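Local coordinates for protein nine-heme cytochrome C (Desulfovibrio desulfuricans, PDB 1OFW) that carries electrons through nine c-type hemes and may form part of a transmembrane redox complex that passes electrons to the cytoplasm for sulfate reduction, at residues A[10-18]-A[155-163]; A[77-85]-A[95-103]. All coordinates share one frame; numbering follows the deposited sequence.

Contact 1: A[10-18]-A[155-163]. With HEC (heme c), chain G.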
loop_
_atom_site.group_PDB
_atom_site.type_symbol
_atom_site.label_atom_id
_atom_site.label_comp_id
_atom_site.label_asym_id
_atom_site.label_seq_id
_atom_site.Cartn_x
_atom_site.Cartn_y
_atom_site.Cartn_z
ATOM N N ALA A 10 14.532 18.325 10.932
ATOM C CA ALA A 10 13.177 17.880 11.123
ATOM C C ALA A 10 13.130 16.923 12.297
ATOM O O ALA A 10 14.114 16.254 12.606
ATOM C CB ALA A 10 12.580 17.146 9.919
ATOM N N PRO A 11 12.005 16.839 12.991
ATOM C CA PRO A 11 11.908 15.849 14.045
ATOM C C PRO A 11 11.994 14.454 13.419
ATOM O O PRO A 11 11.632 14.270 12.268
ATOM C CB PRO A 11 10.553 16.125 14.671
ATOM C CG PRO A 11 10.210 17.511 14.241
ATOM C CD PRO A 11 10.785 17.637 12.850
ATOM N N SER A 12 12.552 13.548 14.178
ATOM C CA SER A 12 12.784 12.193 13.688
ATOM C C SER A 12 11.470 11.543 13.344
ATOM O O SER A 12 11.341 10.873 12.312
ATOM C CB SER A 12 13.538 11.397 14.770
ATOM O OG SER A 12 13.973 10.138 14.239
ATOM N N ALA A 13 10.516 11.722 14.238
ATOM C CA ALA A 13 9.138 11.280 14.044
ATOM C C ALA A 13 8.199 12.380 14.540
ATOM O O ALA A 13 8.559 13.060 15.492
ATOM C CB ALA A 13 8.872 9.958 14.736
ATOM N N ILE A 14 7.066 12.552 13.892
ATOM C CA ILE A 14 6.201 13.700 13.980
ATOM C C ILE A 14 4.751 13.248 14.115
ATOM O O ILE A 14 4.318 12.542 13.212
ATOM C CB ILE A 14 6.313 14.581 12.689
ATOM C CG1 ILE A 14 7.724 15.089 12.416
ATOM C CG2 ILE A 14 5.282 15.704 12.693
ATOM C CD1 ILE A 14 8.020 15.602 11.014
ATOM N N VAL A 15 4.028 13.668 15.130
ATOM C CA VAL A 15 2.574 13.476 15.133
ATOM C C VAL A 15 1.917 14.584 14.287
ATOM O O VAL A 15 2.136 15.775 14.540
ATOM C CB VAL A 15 1.947 13.502 16.519
ATOM C CG1 VAL A 15 0.502 13.046 16.431
ATOM C CG2 VAL A 15 2.712 12.609 17.500
ATOM N N MET A 16 1.125 14.201 13.304
ATOM C CA MET A 16 0.361 15.051 12.426
ATOM C C MET A 16 -1.109 15.010 12.797
ATOM O O MET A 16 -1.775 13.974 12.844
ATOM C CB MET A 16 0.538 14.622 10.965
ATOM C CG MET A 16 2.002 14.609 10.524
ATOM S SD MET A 16 2.248 13.960 8.871
ATOM C CE MET A 16 1.497 15.247 7.887
ATOM N N PHE A 17 -1.649 16.199 13.097
ATOM C CA PHE A 17 -2.999 16.329 13.583
ATOM C C PHE A 17 -3.938 16.957 12.576
ATOM O O PHE A 17 -3.499 17.591 11.606
ATOM C CB PHE A 17 -3.022 17.247 14.828
ATOM C CG PHE A 17 -2.370 16.628 16.039
ATOM C CD1 PHE A 17 -1.028 16.846 16.289
ATOM C CD2 PHE A 17 -3.079 15.859 16.921
ATOM C CE1 PHE A 17 -0.467 16.285 17.395
ATOM C CE2 PHE A 17 -2.533 15.279 18.047
ATOM C CZ PHE A 17 -1.193 15.520 18.290
ATOM N N PRO A 18 -5.234 16.765 12.784
ATOM C CA PRO A 18 -6.234 17.349 11.865
ATOM C C PRO A 18 -6.441 18.841 12.121
ATOM O O PRO A 18 -7.410 19.262 12.738
ATOM C CB PRO A 18 -7.510 16.546 12.186
ATOM C CG PRO A 18 -7.319 16.164 13.597
ATOM C CD PRO A 18 -5.872 15.940 13.805
ATOM N N ASN A 155 4.769 16.465 21.493
ATOM C CA ASN A 155 4.580 15.825 20.178
ATOM C C ASN A 155 5.655 14.746 20.015
ATOM O O ASN A 155 5.416 13.566 19.724
ATOM C CB ASN A 155 4.611 16.843 19.072
ATOM C CG ASN A 155 4.267 16.333 17.697
ATOM O OD1 ASN A 155 4.901 15.414 17.160
ATOM N ND2 ASN A 155 3.263 16.949 17.101
ATOM N N GLU A 156 6.914 15.099 20.276
ATOM C CA GLU A 156 7.969 14.097 20.035
ATOM C C GLU A 156 7.858 12.896 20.955
ATOM O O GLU A 156 8.187 11.758 20.561
ATOM C CB GLU A 156 9.341 14.786 20.176
ATOM C CG GLU A 156 9.530 15.816 19.073
ATOM C CD GLU A 156 10.818 16.604 19.161
ATOM O OE1 GLU A 156 11.117 17.126 20.258
ATOM O OE2 GLU A 156 11.500 16.693 18.112
ATOM N N ALA A 157 7.399 13.095 22.187
ATOM C CA ALA A 157 7.276 11.974 23.097
ATOM C C ALA A 157 6.183 11.012 22.593
ATOM O O ALA A 157 6.422 9.813 22.629
ATOM C CB ALA A 157 6.974 12.376 24.533
ATOM N N LEU A 158 5.071 11.577 22.144
ATOM C CA LEU A 158 3.983 10.746 21.595
ATOM C C LEU A 158 4.469 10.009 20.345
ATOM O O LEU A 158 4.188 8.826 20.169
ATOM C CB LEU A 158 2.764 11.596 21.254
ATOM C CG LEU A 158 1.921 12.105 22.449
ATOM C CD1 LEU A 158 0.901 13.105 21.942
ATOM C CD2 LEU A 158 1.268 10.955 23.182
ATOM N N ALA A 159 5.195 10.722 19.484
ATOM C CA ALA A 159 5.698 10.112 18.262
ATOM C C ALA A 159 6.670 8.989 18.588
ATOM O O ALA A 159 6.651 7.893 18.022
ATOM C CB ALA A 159 6.381 11.171 17.410
ATOM N N ALA A 160 7.575 9.234 19.550
ATOM C CA ALA A 160 8.546 8.191 19.876
ATOM C C ALA A 160 7.908 6.983 20.505
ATOM O O ALA A 160 8.272 5.835 20.244
ATOM C CB ALA A 160 9.595 8.775 20.815
ATOM N N GLU A 161 6.939 7.188 21.374
ATOM C CA GLU A 161 6.227 6.083 22.000
ATOM C C GLU A 161 5.545 5.242 20.936
ATOM O O GLU A 161 5.568 4.018 20.912
ATOM C CB GLU A 161 5.233 6.614 23.033
ATOM C CG GLU A 161 4.366 5.519 23.608
ATOM C CD GLU A 161 3.463 6.041 24.718
ATOM O OE1 GLU A 161 3.415 7.260 24.957
ATOM O OE2 GLU A 161 2.799 5.195 25.351
ATOM N N THR A 162 4.935 5.937 19.984
ATOM C CA THR A 162 4.270 5.222 18.890
ATOM C C THR A 162 5.249 4.425 18.073
ATOM O O THR A 162 5.072 3.217 17.823
ATOM C CB THR A 162 3.532 6.240 17.995
ATOM O OG1 THR A 162 2.571 6.941 18.762
ATOM C CG2 THR A 162 2.747 5.528 16.885
ATOM N N VAL A 163 6.327 5.060 17.601
ATOM C CA VAL A 163 7.318 4.394 16.766
ATOM C C VAL A 163 7.919 3.189 17.488
ATOM O O VAL A 163 8.116 2.113 16.898
ATOM C CB VAL A 163 8.430 5.334 16.282
ATOM C CG1 VAL A 163 9.587 4.578 15.679
ATOM C CG2 VAL A 163 7.837 6.302 15.257
HETATM FE FE HEC G . -5.815 9.720 6.174
HETATM C CHA HEC G . -5.828 12.945 7.332
HETATM C CHB HEC G . -9.210 9.635 6.462
HETATM C CHC HEC G . -5.830 6.528 4.974
HETATM C CHD HEC G . -2.419 9.855 5.850
HETATM N NA HEC G . -7.202 11.040 6.743
HETATM C C1A HEC G . -7.052 12.369 7.167
HETATM C C2A HEC G . -8.341 13.004 7.322
HETATM C C3A HEC G . -9.266 12.067 7.075
HETATM C C4A HEC G . -8.573 10.828 6.727
HETATM C CMA HEC G . -10.800 12.191 7.133
HETATM C CAA HEC G . -8.535 14.485 7.673
HETATM C CBA HEC G . -8.401 14.777 9.182
HETATM C CGA HEC G . -9.483 14.152 10.039
HETATM O O1A HEC G . -10.686 14.476 9.795
HETATM O O2A HEC G . -9.129 13.378 10.962
HETATM N NB HEC G . -7.236 8.368 5.813
HETATM C C1B HEC G . -8.596 8.468 6.049
HETATM C C2B HEC G . -9.236 7.189 5.806
HETATM C C3B HEC G . -8.276 6.341 5.372
HETATM C C4B HEC G . -7.034 7.072 5.366
HETATM C CMB HEC G . -10.729 6.920 6.068
HETATM C CAB HEC G . -8.364 4.862 4.980
HETATM C CBB HEC G . -9.491 4.648 3.920
HETATM N NC HEC G . -4.408 8.447 5.579
HETATM C C1C HEC G . -4.610 7.163 5.108
HETATM C C2C HEC G . -3.342 6.577 4.776
HETATM C C3C HEC G . -2.383 7.495 5.027
HETATM C C4C HEC G . -3.055 8.669 5.506
HETATM C CMC HEC G . -3.215 5.121 4.276
HETATM C CAC HEC G . -0.852 7.343 4.952
HETATM C CBC HEC G . -0.352 6.855 3.572
HETATM N ND HEC G . -4.413 11.093 6.548
HETATM C C1D HEC G . -3.051 10.937 6.414
HETATM C C2D HEC G . -2.368 12.090 6.981
HETATM C C3D HEC G . -3.319 12.928 7.424
HETATM C C4D HEC G . -4.597 12.350 7.111
HETATM C CMD HEC G . -0.831 12.272 7.027
HETATM C CAD HEC G . -3.097 14.271 8.156
HETATM C CBD HEC G . -2.951 14.021 9.687
HETATM C CGD HEC G . -4.267 13.828 10.384
HETATM O O1D HEC G . -4.522 12.793 11.078
HETATM O O2D HEC G . -5.103 14.763 10.264
#
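The side-chain amide of Asn-155 grips the backbone of Val-15 at both ends. OD1 of Asn-155 takes the Val-15 N-H at 2.8 Å. ND2 of Asn-155 donates a hydrogen bond to Val-15 O at 3.0 Å, nearly straight at 166°, and reaches that oxygen on a lone pair. Both bonds go to one residue, so the amide is fixed in its rotation. Its CG lies anti to the backbone N (chi1 -173°), which swings the amide off the helix and onto the strand. The same ND2 meets the edge of the Phe-17 ring in plane, 3.8 Å from CE1, with the ring and amide planes steeply inclined.

Behind the amide the packing is close and apolar. Val-15 CG2 rests against both Leu-158 CB and Ala-159 CB, each 3.9 Å away. Ala-13 CB fits against Ala-159 CB and Val-163 CG2. The small Ala-159 lets the helix come near, with axes 6.8 Å apart.

Strand 13-16 pairs antiparallel with strand 33-36 in the first class III cytochrome c region. Residues 155-163 of helix 152-164 run at 107° to strand 13-16. Val-34 of the partner strand also touches Ala-159 and Thr-162. Ile-14 and Met-16 start away from the helix, and both touch hemes. Just past the strand, Pro-18 CB packs on a heme propionate, 3.6 Å from its O2D.

The contact is looser at Pro-11. Here the exposed Glu-156 only brushes the proline ring, with OE2 3.6 Å from Pro-11 CB, and the two side chains cross at about a right angle.

Contact 2: A[77-85]-A[95-103]. With HEC (heme c), chain E.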
loop_
_atom_site.group_PDB
_atom_site.type_symbol
_atom_site.label_atom_id
_atom_site.label_comp_id
_atom_site.label_asym_id
_atom_site.label_seq_id
_atom_site.Cartn_x
_atom_site.Cartn_y
_atom_site.Cartn_z
ATOM N N ASP A 77 -7.277 16.612 3.510
ATOM C CA ASP A 77 -7.698 15.334 2.948
ATOM C C ASP A 77 -7.075 15.148 1.579
ATOM O O ASP A 77 -6.492 14.127 1.201
ATOM C CB ASP A 77 -9.235 15.266 2.902
ATOM C CG ASP A 77 -9.791 14.140 2.072
ATOM O OD1 ASP A 77 -9.251 13.032 2.155
ATOM O OD2 ASP A 77 -10.787 14.272 1.342
ATOM N N ARG A 78 -7.122 16.125 0.694
ATOM C CA ARG A 78 -6.615 16.073 -0.661
ATOM C C ARG A 78 -5.099 16.010 -0.651
ATOM O O ARG A 78 -4.531 15.163 -1.347
ATOM C CB ARG A 78 -7.127 17.274 -1.453
ATOM C CG ARG A 78 -6.605 17.317 -2.878
ATOM C CD ARG A 78 -7.268 16.278 -3.737
ATOM N NE ARG A 78 -6.691 16.338 -5.082
ATOM C CZ ARG A 78 -6.843 15.371 -5.961
ATOM N NH1 ARG A 78 -7.529 14.293 -5.683
ATOM N NH2 ARG A 78 -6.263 15.557 -7.145
ATOM N N ALA A 79 -4.481 16.850 0.178
ATOM C CA ALA A 79 -3.022 16.883 0.208
ATOM C C ALA A 79 -2.400 15.557 0.655
ATOM O O ALA A 79 -1.300 15.209 0.179
ATOM C CB ALA A 79 -2.585 18.012 1.128
ATOM N N MET A 80 -3.079 14.851 1.556
ATOM C CA MET A 80 -2.468 13.645 2.105
ATOM C C MET A 80 -2.824 12.399 1.319
ATOM O O MET A 80 -2.073 11.427 1.332
ATOM C CB MET A 80 -2.927 13.517 3.551
ATOM C CG MET A 80 -2.540 14.727 4.411
ATOM S SD MET A 80 -0.747 14.912 4.559
ATOM C CE MET A 80 -0.527 16.614 4.136
ATOM N N HIS A 81 -3.971 12.391 0.631
ATOM C CA HIS A 81 -4.444 11.171 0.003
ATOM C C HIS A 81 -4.680 11.248 -1.505
ATOM O O HIS A 81 -5.059 10.211 -2.083
ATOM C CB HIS A 81 -5.752 10.794 0.652
ATOM C CG HIS A 81 -5.866 10.770 2.132
ATOM N ND1 HIS A 81 -6.572 11.783 2.720
ATOM C CD2 HIS A 81 -5.519 9.942 3.148
ATOM C CE1 HIS A 81 -6.626 11.591 4.026
ATOM N NE2 HIS A 81 -5.983 10.486 4.312
ATOM N N ALA A 82 -4.489 12.402 -2.133
ATOM C CA ALA A 82 -4.810 12.498 -3.554
ATOM C C ALA A 82 -4.123 11.445 -4.415
ATOM O O ALA A 82 -2.933 11.176 -4.274
ATOM C CB ALA A 82 -4.374 13.859 -4.083
ATOM N N THR A 83 -4.826 10.831 -5.369
ATOM C CA THR A 83 -4.146 9.925 -6.279
ATOM C C THR A 83 -4.167 10.378 -7.722
ATOM O O THR A 83 -3.468 9.798 -8.556
ATOM C CB THR A 83 -4.762 8.511 -6.234
ATOM O OG1 THR A 83 -6.152 8.628 -6.491
ATOM C CG2 THR A 83 -4.552 7.936 -4.843
ATOM N N ASN A 84 -4.942 11.380 -8.054
ATOM C CA ASN A 84 -4.990 11.846 -9.437
ATOM C C ASN A 84 -4.488 13.285 -9.514
ATOM O O ASN A 84 -5.222 14.224 -9.778
ATOM C CB ASN A 84 -6.431 11.715 -9.948
ATOM C CG ASN A 84 -7.448 12.471 -9.123
ATOM O OD1 ASN A 84 -7.249 12.731 -7.937
ATOM N ND2 ASN A 84 -8.577 12.830 -9.734
ATOM N N ILE A 85 -3.208 13.459 -9.229
ATOM C CA ILE A 85 -2.539 14.745 -9.189
ATOM C C ILE A 85 -2.017 15.095 -10.583
ATOM O O ILE A 85 -1.194 14.372 -11.163
ATOM C CB ILE A 85 -1.359 14.716 -8.195
ATOM C CG1 ILE A 85 -1.801 14.275 -6.799
ATOM C CG2 ILE A 85 -0.666 16.071 -8.146
ATOM C CD1 ILE A 85 -0.661 13.906 -5.869
ATOM N N VAL A 95 3.286 15.808 -4.427
ATOM C CA VAL A 95 2.968 14.425 -4.080
ATOM C C VAL A 95 2.117 14.458 -2.818
ATOM O O VAL A 95 2.164 15.315 -1.951
ATOM C CB VAL A 95 4.224 13.581 -3.823
ATOM C CG1 VAL A 95 5.109 13.563 -5.084
ATOM C CG2 VAL A 95 5.029 14.121 -2.652
ATOM N N SER A 96 1.273 13.482 -2.617
ATOM C CA SER A 96 0.646 13.065 -1.392
ATOM C C SER A 96 1.234 11.750 -0.847
ATOM O O SER A 96 2.005 11.094 -1.556
ATOM C CB SER A 96 -0.866 12.941 -1.553
ATOM O OG SER A 96 -1.095 11.760 -2.281
ATOM N N CYS A 97 0.888 11.405 0.383
ATOM C CA CYS A 97 1.373 10.164 0.988
ATOM C C CYS A 97 0.951 8.985 0.114
ATOM O O CYS A 97 1.759 8.132 -0.239
ATOM C CB CYS A 97 0.814 9.976 2.372
ATOM S SG CYS A 97 0.805 11.343 3.549
ATOM N N VAL A 98 -0.337 8.985 -0.244
ATOM C CA VAL A 98 -0.867 7.858 -1.013
ATOM C C VAL A 98 -0.315 7.765 -2.396
ATOM O O VAL A 98 0.029 6.689 -2.912
ATOM C CB VAL A 98 -2.405 7.941 -1.026
ATOM C CG1 VAL A 98 -3.008 6.871 -1.928
ATOM C CG2 VAL A 98 -2.929 7.806 0.381
ATOM N N SER A 99 -0.127 8.779 -3.193
ATOM C CA SER A 99 0.327 8.876 -4.546
ATOM C C SER A 99 1.790 8.466 -4.590
ATOM O O SER A 99 2.086 7.718 -5.524
ATOM C CB SER A 99 0.129 10.250 -5.171
ATOM O OG SER A 99 1.249 11.062 -4.878
ATOM N N CYS A 100 2.633 8.900 -3.670
ATOM C CA CYS A 100 3.996 8.388 -3.798
ATOM C C CYS A 100 4.072 6.891 -3.529
ATOM O O CYS A 100 4.784 6.187 -4.236
ATOM C CB CYS A 100 4.910 9.145 -2.833
ATOM S SG CYS A 100 6.602 8.563 -3.017
ATOM N N HIS A 101 3.344 6.424 -2.518
ATOM C CA HIS A 101 3.375 4.984 -2.218
ATOM C C HIS A 101 2.862 4.233 -3.447
ATOM O O HIS A 101 3.409 3.186 -3.844
ATOM C CB HIS A 101 2.621 4.720 -0.936
ATOM C CG HIS A 101 3.212 5.256 0.322
ATOM N ND1 HIS A 101 2.489 5.257 1.480
ATOM C CD2 HIS A 101 4.403 5.819 0.621
ATOM C CE1 HIS A 101 3.225 5.795 2.473
ATOM N NE2 HIS A 101 4.396 6.135 1.961
ATOM N N GLU A 102 1.833 4.771 -4.087
ATOM C CA GLU A 102 1.346 4.075 -5.291
ATOM C C GLU A 102 2.417 4.043 -6.346
ATOM O O GLU A 102 2.583 3.009 -7.008
ATOM C CB GLU A 102 0.117 4.761 -5.894
ATOM C CG GLU A 102 -1.156 4.607 -5.132
ATOM C CD GLU A 102 -2.395 4.967 -5.953
ATOM O OE1 GLU A 102 -3.499 4.659 -5.468
ATOM O OE2 GLU A 102 -2.249 5.557 -7.045
ATOM N N GLN A 103 3.124 5.142 -6.572
ATOM C CA GLN A 103 4.190 5.186 -7.550
ATOM C C GLN A 103 5.249 4.120 -7.250
ATOM O O GLN A 103 5.795 3.524 -8.193
ATOM C CB GLN A 103 4.883 6.535 -7.579
ATOM C CG GLN A 103 4.270 7.797 -8.099
ATOM C CD GLN A 103 5.273 8.968 -8.007
ATOM O OE1 GLN A 103 5.287 9.776 -7.060
ATOM N NE2 GLN A 103 6.159 9.042 -9.009
HETATM FE FE HEC E . 5.845 6.998 3.029
HETATM C CHA HEC E . 7.444 4.199 4.032
HETATM C CHB HEC E . 3.709 6.765 5.738
HETATM C CHC HEC E . 4.693 10.111 2.390
HETATM C CHD HEC E . 7.792 7.123 0.215
HETATM N NA HEC E . 5.561 5.682 4.505
HETATM C C1A HEC E . 6.335 4.563 4.772
HETATM C C2A HEC E . 5.768 3.883 5.907
HETATM C C3A HEC E . 4.666 4.527 6.289
HETATM C C4A HEC E . 4.604 5.743 5.486
HETATM C CMA HEC E . 3.660 4.142 7.350
HETATM C CAA HEC E . 6.401 2.623 6.547
HETATM C CBA HEC E . 7.700 2.969 7.338
HETATM C CGA HEC E . 7.331 3.946 8.457
HETATM O O1A HEC E . 6.712 3.470 9.405
HETATM O O2A HEC E . 7.637 5.152 8.288
HETATM N NB HEC E . 4.481 8.177 3.892
HETATM C C1B HEC E . 3.699 7.950 5.016
HETATM C C2B HEC E . 2.882 9.111 5.297
HETATM C C3B HEC E . 3.145 10.039 4.345
HETATM C C4B HEC E . 4.156 9.468 3.489
HETATM C CMB HEC E . 1.904 9.185 6.472
HETATM C CAB HEC E . 2.552 11.425 4.092
HETATM C CBB HEC E . 2.536 12.354 5.352
HETATM N NC HEC E . 6.162 8.333 1.576
HETATM C C1C HEC E . 5.552 9.581 1.443
HETATM C C2C HEC E . 5.940 10.191 0.187
HETATM C C3C HEC E . 6.816 9.363 -0.397
HETATM C C4C HEC E . 6.953 8.207 0.459
HETATM C CMC HEC E . 5.326 11.525 -0.291
HETATM C CAC HEC E . 7.530 9.443 -1.732
HETATM C CBC HEC E . 7.874 10.860 -2.255
HETATM N ND HEC E . 7.326 5.884 2.277
HETATM C C1D HEC E . 8.000 6.101 1.102
HETATM C C2D HEC E . 9.002 5.070 0.931
HETATM C C3D HEC E . 8.975 4.309 2.034
HETATM C C4D HEC E . 7.881 4.764 2.865
HETATM C CMD HEC E . 9.904 4.957 -0.290
HETATM C CAD HEC E . 9.897 3.146 2.425
HETATM C CBD HEC E . 11.227 3.699 2.989
HETATM C CGD HEC E . 12.293 2.627 3.142
HETATM O O1D HEC E . 13.189 2.776 4.003
HETATM O O2D HEC E . 12.249 1.639 2.391
HETATM O O HOH W 1 -1.542 8.010 -7.334
#
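Val-95 and Ser-96 receive the end of Ile-85, whose CD1 approaches Val-95 CA and Ser-96 N. On its other side, Val-95 puts CG2 against a methyl group of heme 3.

Ser-96 is the N-cap of the next helix. Its OG donates to Ala-82 O at 2.8 Å, in the carbonyl plane and on a lone pair. The same OG accepts from Ser-99 N. With chi1 at 75°, OG sits between its own backbone N and carbonyl carbon, where it can serve both partners. Ser-99 OG takes a weak bond from Ser-96 N, which completes a capping box.

Cys-97 SG is bonded to CAB of heme 3 and also touches Met-80 SD at 4.0 Å. Cys-97 N and Val-98 N each make a weak hydrogen bond to Met-80 O, near the end of the first helix. Val-98 brings CG2 to the His-81 ring edge, while its CG1 presses on Thr-83 CG2 at 3.5 Å, tighter than usual. Ser-99 OG lies 3.6 Å from Ile-85 CD1.

Cys-100 makes the second thioether. His-101 NE2 binds the iron at 2.0 Å, opposite His-40. This is the Cys-X-X-Cys-His heme-binding motif of c-type cytochromes. Glu-102 crosses Thr-83 at about a right angle, with OE1 close to Thr-83 CG2 and in a salt bridge with Arg-122. A water bridges Glu-102 OE2 and Thr-83 O.

The helical residues 77-81 and 97-103 run nearly parallel, 18° apart. The first helix carries His-81, which with His-131 binds the iron of heme 5. The second holds heme 3. Loop residues Cys-59 and His-63 of the heme 2 site touch Met-80 and Ala-79, and through Met-80 helix 76-81 also packs on strand 13-16.

Contact 1 is mostly buried but lies farther out, about 21 Å from the centre of the chain; contact 2 is partly buried and about 12 Å from it. They hold different elements. Contact 1 sets a late helix on an N-terminal strand, 137 residues away in sequence, whereas contact 2 joins two helices separated by a short loop. The chemistry follows this. Apolar side chains and one amide bind the first pair. A serine hydroxyl and backbone carbonyls help join the second, and residues of both its segments anchor hemes through thioethers or iron bonds. The two contacts meet where Met-16 CE packs on Met-80 SD at 4.0 Å.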